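Local coordinates for protein actinorhodin polyketide putative beta-ketoacyl synthase 2 (Streptomyces coelicolor A3, PDB 1TQY) that serves as the chain length factor of the actinorhodin polyketide synthase, pairing with a ketosynthase and probably setting how long the polyketide chain grows, at residues L224-R229 / A314-A319; E297-V302 / R322-E327. One frame throughout, in Å; residues are numbered along the deposited sequence.

Both contacts use helix 310-324, one of the helices that pack on the strands in the later part of the chain of this thiolase-like fold. Along the chain the order is 224-229, 297-302, 314-319 and 322-327, so the two pairings alternate. Their centres lie about 15 Å apart, on the same side of the chain's centre. Contact 1 sets the middle of the helix against a loop that precedes strand 238-246; contact 2 sets its last turn against the chain that leads into and enters strand 301-303. Both also touch strand 391-398, where Leu-395 meets Glu-316 of contact 1 and Val-302 of contact 2. The helix thus links the loop before strand 238-246 with strands 301-303 and 391-398.

Contact 1: residues L224-R229 / A314-A319; sequences LPFDER and AAEARA
A type II beta turn, Leu-224 to Asp-227, holds out Phe-226 so that the far end of its ring meets Glu-316 and Ala-317 on helix 310-324. The turn is closed by Asp-227 N to Leu-224 O at 3.1 Å. Pro-225 suits its second position, since its ring already fixes phi at a value that this position needs, while Phe-226 takes the third with positive phi (77°), a conformation more usual for glycine. Its N-H is held by Asp-313 OD2, from the turn of the helix just before Ala-314.

The CB bond of Phe-226 runs along the flank of the helix. With CG beside the backbone N and anti to the carbonyl carbon (chi1 -62°), the ring nevertheless reaches in. Its CZ approaches Glu-316 OE1 to 3.2 Å, a close carbon-oxygen contact rather than a hydrogen bond, and the ring and carboxylate planes are 42° apart. Glu-316 CG lies in the ring plane, at the edge, 3.9 Å from Phe-226 CZ. Beside it, Ala-317 CB packs obliquely against Phe-226 CE2 at 4.1 Å; a methyl is small enough for the ring to come close to the helix. Glutamate suits its place because the extended side chain carries a buried carboxylate to two backbone N-H groups, OE1 to Gly-306 and OE2 to Asp-305.

On the loop side, Asp-227 OD2 uses its anti lone pair to accept from Arg-229 N at 2.6 Å, an Asx turn that shapes the chain beyond the beta turn.

Around this buried contact, Glu-316 also rests on Leu-281 and Leu-395, so the ring lies next to the part of helix 310-324 whose Glu-316 touches both helix 281-292 and strand 391-398.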
loop_
_atom_site.group_PDB
_atom_site.type_symbol
_atom_site.label_atom_id
_atom_site.label_comp_id
_atom_site.label_asym_id
_atom_site.label_seq_id
_atom_site.Cartn_x
_atom_site.Cartn_y
_atom_site.Cartn_z
ATOM N N LEU B 224 -27.926 6.863 3.860
ATOM C CA LEU B 224 -28.584 6.729 5.148
ATOM C C LEU B 224 -28.148 5.516 5.962
ATOM O O LEU B 224 -28.913 4.575 6.146
ATOM C CB LEU B 224 -30.099 6.689 4.905
ATOM C CG LEU B 224 -30.661 7.857 4.080
ATOM C CD1 LEU B 224 -32.132 7.608 3.753
ATOM C CD2 LEU B 224 -30.499 9.150 4.858
ATOM N N PRO B 225 -26.909 5.524 6.468
ATOM C CA PRO B 225 -26.462 4.373 7.260
ATOM C C PRO B 225 -27.297 4.154 8.528
ATOM O O PRO B 225 -27.556 5.090 9.282
ATOM C CB PRO B 225 -25.000 4.714 7.569
ATOM C CG PRO B 225 -25.006 6.214 7.626
ATOM C CD PRO B 225 -25.866 6.563 6.414
ATOM N N PHE B 226 -27.720 2.910 8.731
ATOM C CA PHE B 226 -28.523 2.508 9.886
ATOM C C PHE B 226 -29.999 2.910 9.800
ATOM O O PHE B 226 -30.769 2.650 10.723
ATOM C CB PHE B 226 -27.907 3.034 11.196
ATOM C CG PHE B 226 -26.522 2.495 11.478
ATOM C CD1 PHE B 226 -25.442 3.356 11.629
ATOM C CD2 PHE B 226 -26.293 1.123 11.549
ATOM C CE1 PHE B 226 -24.154 2.861 11.856
ATOM C CE2 PHE B 226 -25.012 0.617 11.774
ATOM C CZ PHE B 226 -23.942 1.486 11.921
ATOM N N ASP B 227 -30.396 3.536 8.694
ATOM C CA ASP B 227 -31.796 3.922 8.502
ATOM C C ASP B 227 -32.514 2.780 7.789
ATOM O O ASP B 227 -31.916 2.091 6.952
ATOM C CB ASP B 227 -31.892 5.179 7.641
ATOM C CG ASP B 227 -33.299 5.728 7.569
ATOM O OD1 ASP B 227 -33.598 6.729 8.259
ATOM O OD2 ASP B 227 -34.117 5.152 6.825
ATOM N N GLU B 228 -33.794 2.583 8.091
ATOM C CA GLU B 228 -34.526 1.499 7.439
ATOM C C GLU B 228 -34.597 1.689 5.931
ATOM O O GLU B 228 -34.821 0.732 5.199
ATOM C CB GLU B 228 -35.934 1.367 8.023
ATOM C CG GLU B 228 -36.799 2.586 7.871
ATOM C CD GLU B 228 -38.227 2.308 8.303
ATOM O OE1 GLU B 228 -38.412 1.757 9.414
ATOM O OE2 GLU B 228 -39.154 2.643 7.530
ATOM N N ARG B 229 -34.392 2.917 5.463
ATOM C CA ARG B 229 -34.417 3.180 4.026
ATOM C C ARG B 229 -33.016 3.113 3.376
ATOM O O ARG B 229 -32.857 3.468 2.210
ATOM C CB ARG B 229 -35.052 4.549 3.735
ATOM C CG ARG B 229 -36.535 4.683 4.115
ATOM C CD ARG B 229 -37.427 3.691 3.359
ATOM N NE ARG B 229 -38.841 3.826 3.717
ATOM C CZ ARG B 229 -39.602 4.875 3.409
ATOM N NH1 ARG B 229 -39.087 5.889 2.728
ATOM N NH2 ARG B 229 -40.880 4.910 3.782
ATOM N N ALA B 314 -26.388 -3.833 9.580
ATOM C CA ALA B 314 -26.821 -4.822 10.550
ATOM C C ALA B 314 -25.619 -5.531 11.147
ATOM O O ALA B 314 -25.571 -5.765 12.360
ATOM C CB ALA B 314 -27.758 -5.824 9.892
ATOM N N ALA B 315 -24.646 -5.882 10.309
ATOM C CA ALA B 315 -23.447 -6.547 10.818
ATOM C C ALA B 315 -22.723 -5.626 11.797
ATOM O O ALA B 315 -22.347 -6.041 12.890
ATOM C CB ALA B 315 -22.500 -6.923 9.666
ATOM N N GLU B 316 -22.525 -4.372 11.401
ATOM C CA GLU B 316 -21.840 -3.425 12.273
ATOM C C GLU B 316 -22.568 -3.133 13.581
ATOM O O GLU B 316 -21.939 -3.054 14.639
ATOM C CB GLU B 316 -21.578 -2.104 11.552
ATOM C CG GLU B 316 -20.987 -1.054 12.487
ATOM C CD GLU B 316 -20.377 0.124 11.763
ATOM O OE1 GLU B 316 -21.036 0.673 10.855
ATOM O OE2 GLU B 316 -19.236 0.495 12.116
ATOM N N ALA B 317 -23.884 -2.946 13.508
ATOM C CA ALA B 317 -24.683 -2.658 14.697
ATOM C C ALA B 317 -24.594 -3.834 15.660
ATOM O O ALA B 317 -24.603 -3.667 16.877
ATOM C CB ALA B 317 -26.128 -2.424 14.302
ATOM N N ARG B 318 -24.495 -5.027 15.090
ATOM C CA ARG B 318 -24.408 -6.243 15.876
ATOM C C ARG B 318 -23.045 -6.327 16.580
ATOM O O ARG B 318 -22.975 -6.687 17.756
ATOM C CB ARG B 318 -24.663 -7.440 14.954
ATOM C CG ARG B 318 -25.017 -8.741 15.636
ATOM C CD ARG B 318 -25.866 -9.609 14.703
ATOM N NE ARG B 318 -25.244 -9.815 13.399
ATOM C CZ ARG B 318 -25.837 -9.584 12.227
ATOM N NH1 ARG B 318 -27.079 -9.129 12.180
ATOM N NH2 ARG B 318 -25.185 -9.811 11.093
ATOM N N ALA B 319 -21.962 -5.964 15.892
ATOM C CA ALA B 319 -20.651 -6.018 16.527
ATOM C C ALA B 319 -20.570 -4.981 17.637
ATOM O O ALA B 319 -20.068 -5.263 18.729
ATOM C CB ALA B 319 -19.534 -5.790 15.501
#

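Contact 2: residues E297-V302 / R322-E327; sequences EDVDVV and RVFGRE
Asp-300 OD1 accepts hydrogen bonds from two successive backbone N-H groups, Arg-390 and Thr-391, and so holds the lead-in to strand 301-303 while Val-299, just before it, and Val-302, two residues after, meet Phe-324. The contact belongs to a beta-alpha-beta unit: strand 301-303, helix 310-324 and strand 330-332, with the two strands parallel and paired. An aspartate suits position 300, where its carboxylate can serve the incoming chain at the start of strand 391-398.

The contact itself is wholly apolar. Val-299 CG2 reaches Phe-324 CE1 at 3.4 Å, a tight approach, and Val-299 CB is only 3.6 Å from the same carbon. With CG1 anti to the backbone N (chi1 -174°), CG2 is the branch of Val-299 turned to the ring, and the two side chains cross at about a right angle. Farther round the ring, Val-302 CG2 touches Phe-324 CE2 at 3.8 Å. Both methyls come obliquely to the ring, and the two valines suit their places because their short branched side chains pack against the ring, which a phenylalanine on the last turn is long enough to bring to both. The ring also meets Leu-393 of strand 391-398 and Val-329.

Directly after Phe-324 the helix ends: Gly-325 has phi 86°, and at its backbone angles a side chain would press on the preceding carbonyl oxygen. The ring is backed from its own segment as well, where Val-323 CG1 stands 3.6 Å above the Phe-324 ring plane, over the ring centre.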
loop_
_atom_site.group_PDB
_atom_site.type_symbol
_atom_site.label_atom_id
_atom_site.label_comp_id
_atom_site.label_asym_id
_atom_site.label_seq_id
_atom_site.Cartn_x
_atom_site.Cartn_y
_atom_site.Cartn_z
ATOM N N GLU B 297 -16.664 -0.116 28.863
ATOM C CA GLU B 297 -17.334 0.883 29.701
ATOM C C GLU B 297 -16.730 2.259 29.593
ATOM O O GLU B 297 -17.407 3.264 29.801
ATOM C CB GLU B 297 -17.275 0.480 31.175
ATOM C CG GLU B 297 -17.220 -1.008 31.435
ATOM C CD GLU B 297 -15.792 -1.530 31.527
ATOM O OE1 GLU B 297 -15.030 -1.017 32.380
ATOM O OE2 GLU B 297 -15.446 -2.454 30.755
ATOM N N ASP B 298 -15.439 2.299 29.298
ATOM C CA ASP B 298 -14.723 3.565 29.194
ATOM C C ASP B 298 -15.078 4.377 27.946
ATOM O O ASP B 298 -14.980 5.611 27.959
ATOM C CB ASP B 298 -13.220 3.291 29.247
ATOM C CG ASP B 298 -12.792 2.634 30.559
ATOM O OD1 ASP B 298 -11.732 1.968 30.577
ATOM O OD2 ASP B 298 -13.506 2.795 31.578
ATOM N N VAL B 299 -15.491 3.696 26.878
ATOM C CA VAL B 299 -15.837 4.379 25.628
ATOM C C VAL B 299 -17.089 5.240 25.750
ATOM O O VAL B 299 -18.135 4.772 26.188
ATOM C CB VAL B 299 -16.038 3.383 24.469
ATOM C CG1 VAL B 299 -16.249 4.151 23.148
ATOM C CG2 VAL B 299 -14.843 2.490 24.360
ATOM N N ASP B 300 -16.973 6.492 25.326
ATOM C CA ASP B 300 -18.067 7.440 25.405
ATOM C C ASP B 300 -18.795 7.634 24.089
ATOM O O ASP B 300 -19.924 8.111 24.071
ATOM C CB ASP B 300 -17.530 8.781 25.899
ATOM C CG ASP B 300 -16.922 8.682 27.275
ATOM O OD1 ASP B 300 -15.872 9.328 27.515
ATOM O OD2 ASP B 300 -17.501 7.960 28.123
ATOM N N VAL B 301 -18.156 7.269 22.986
ATOM C CA VAL B 301 -18.787 7.440 21.686
ATOM C C VAL B 301 -18.122 6.601 20.607
ATOM O O VAL B 301 -16.894 6.480 20.561
ATOM C CB VAL B 301 -18.767 8.920 21.251
ATOM C CG1 VAL B 301 -17.340 9.423 21.180
ATOM C CG2 VAL B 301 -19.458 9.082 19.906
ATOM N N VAL B 302 -18.947 6.030 19.741
ATOM C CA VAL B 302 -18.465 5.194 18.660
ATOM C C VAL B 302 -18.766 5.796 17.292
ATOM O O VAL B 302 -19.933 6.002 16.931
ATOM C CB VAL B 302 -19.105 3.800 18.728
ATOM C CG1 VAL B 302 -18.645 2.956 17.562
ATOM C CG2 VAL B 302 -18.760 3.142 20.053
ATOM N N ARG B 322 -22.511 -6.178 20.684
ATOM C CA ARG B 322 -21.826 -7.237 21.406
ATOM C C ARG B 322 -20.708 -6.715 22.303
ATOM O O ARG B 322 -20.403 -7.311 23.335
ATOM C CB ARG B 322 -21.284 -8.276 20.418
ATOM C CG ARG B 322 -22.403 -9.015 19.713
ATOM C CD ARG B 322 -21.933 -9.955 18.609
ATOM N NE ARG B 322 -23.075 -10.694 18.065
ATOM C CZ ARG B 322 -23.027 -11.502 17.012
ATOM N NH1 ARG B 322 -21.881 -11.687 16.371
ATOM N NH2 ARG B 322 -24.135 -12.103 16.591
ATOM N N VAL B 323 -20.107 -5.593 21.935
ATOM C CA VAL B 323 -19.034 -5.052 22.761
ATOM C C VAL B 323 -19.538 -4.102 23.852
ATOM O O VAL B 323 -19.141 -4.217 25.013
ATOM C CB VAL B 323 -17.976 -4.317 21.900
ATOM C CG1 VAL B 323 -16.894 -3.702 22.793
ATOM C CG2 VAL B 323 -17.357 -5.289 20.917
ATOM N N PHE B 324 -20.426 -3.186 23.487
ATOM C CA PHE B 324 -20.944 -2.219 24.441
ATOM C C PHE B 324 -22.390 -2.468 24.880
ATOM O O PHE B 324 -22.923 -1.703 25.685
ATOM C CB PHE B 324 -20.831 -0.811 23.844
ATOM C CG PHE B 324 -19.472 -0.503 23.279
ATOM C CD1 PHE B 324 -18.420 -0.128 24.109
ATOM C CD2 PHE B 324 -19.237 -0.621 21.916
ATOM C CE1 PHE B 324 -17.144 0.122 23.585
ATOM C CE2 PHE B 324 -17.968 -0.374 21.381
ATOM C CZ PHE B 324 -16.921 -0.001 22.216
ATOM N N GLY B 325 -23.022 -3.522 24.364
ATOM C CA GLY B 325 -24.414 -3.808 24.714
ATOM C C GLY B 325 -25.322 -3.012 23.796
ATOM O O GLY B 325 -24.917 -1.962 23.296
ATOM N N ARG B 326 -26.538 -3.484 23.547
ATOM C CA ARG B 326 -27.428 -2.730 22.659
ATOM C C ARG B 326 -27.789 -1.376 23.281
ATOM O O ARG B 326 -28.043 -1.281 24.487
ATOM C CB ARG B 326 -28.662 -3.578 22.314
ATOM C CG ARG B 326 -28.311 -4.735 21.354
ATOM C CD ARG B 326 -29.388 -5.812 21.296
ATOM N NE ARG B 326 -30.680 -5.297 20.865
ATOM C CZ ARG B 326 -31.020 -5.057 19.602
ATOM N NH1 ARG B 326 -30.166 -5.283 18.612
ATOM N NH2 ARG B 326 -32.228 -4.598 19.326
ATOM N N GLU B 327 -27.784 -0.337 22.441
ATOM C CA GLU B 327 -28.022 1.045 22.868
ATOM C C GLU B 327 -27.053 1.379 24.026
ATOM O O GLU B 327 -27.271 2.324 24.790
ATOM C CB GLU B 327 -29.469 1.254 23.344
ATOM C CG GLU B 327 -30.566 1.065 22.308
ATOM C CD GLU B 327 -31.039 -0.390 22.190
ATOM O OE1 GLU B 327 -30.829 -1.166 23.152
ATOM O OE2 GLU B 327 -31.633 -0.747 21.145
#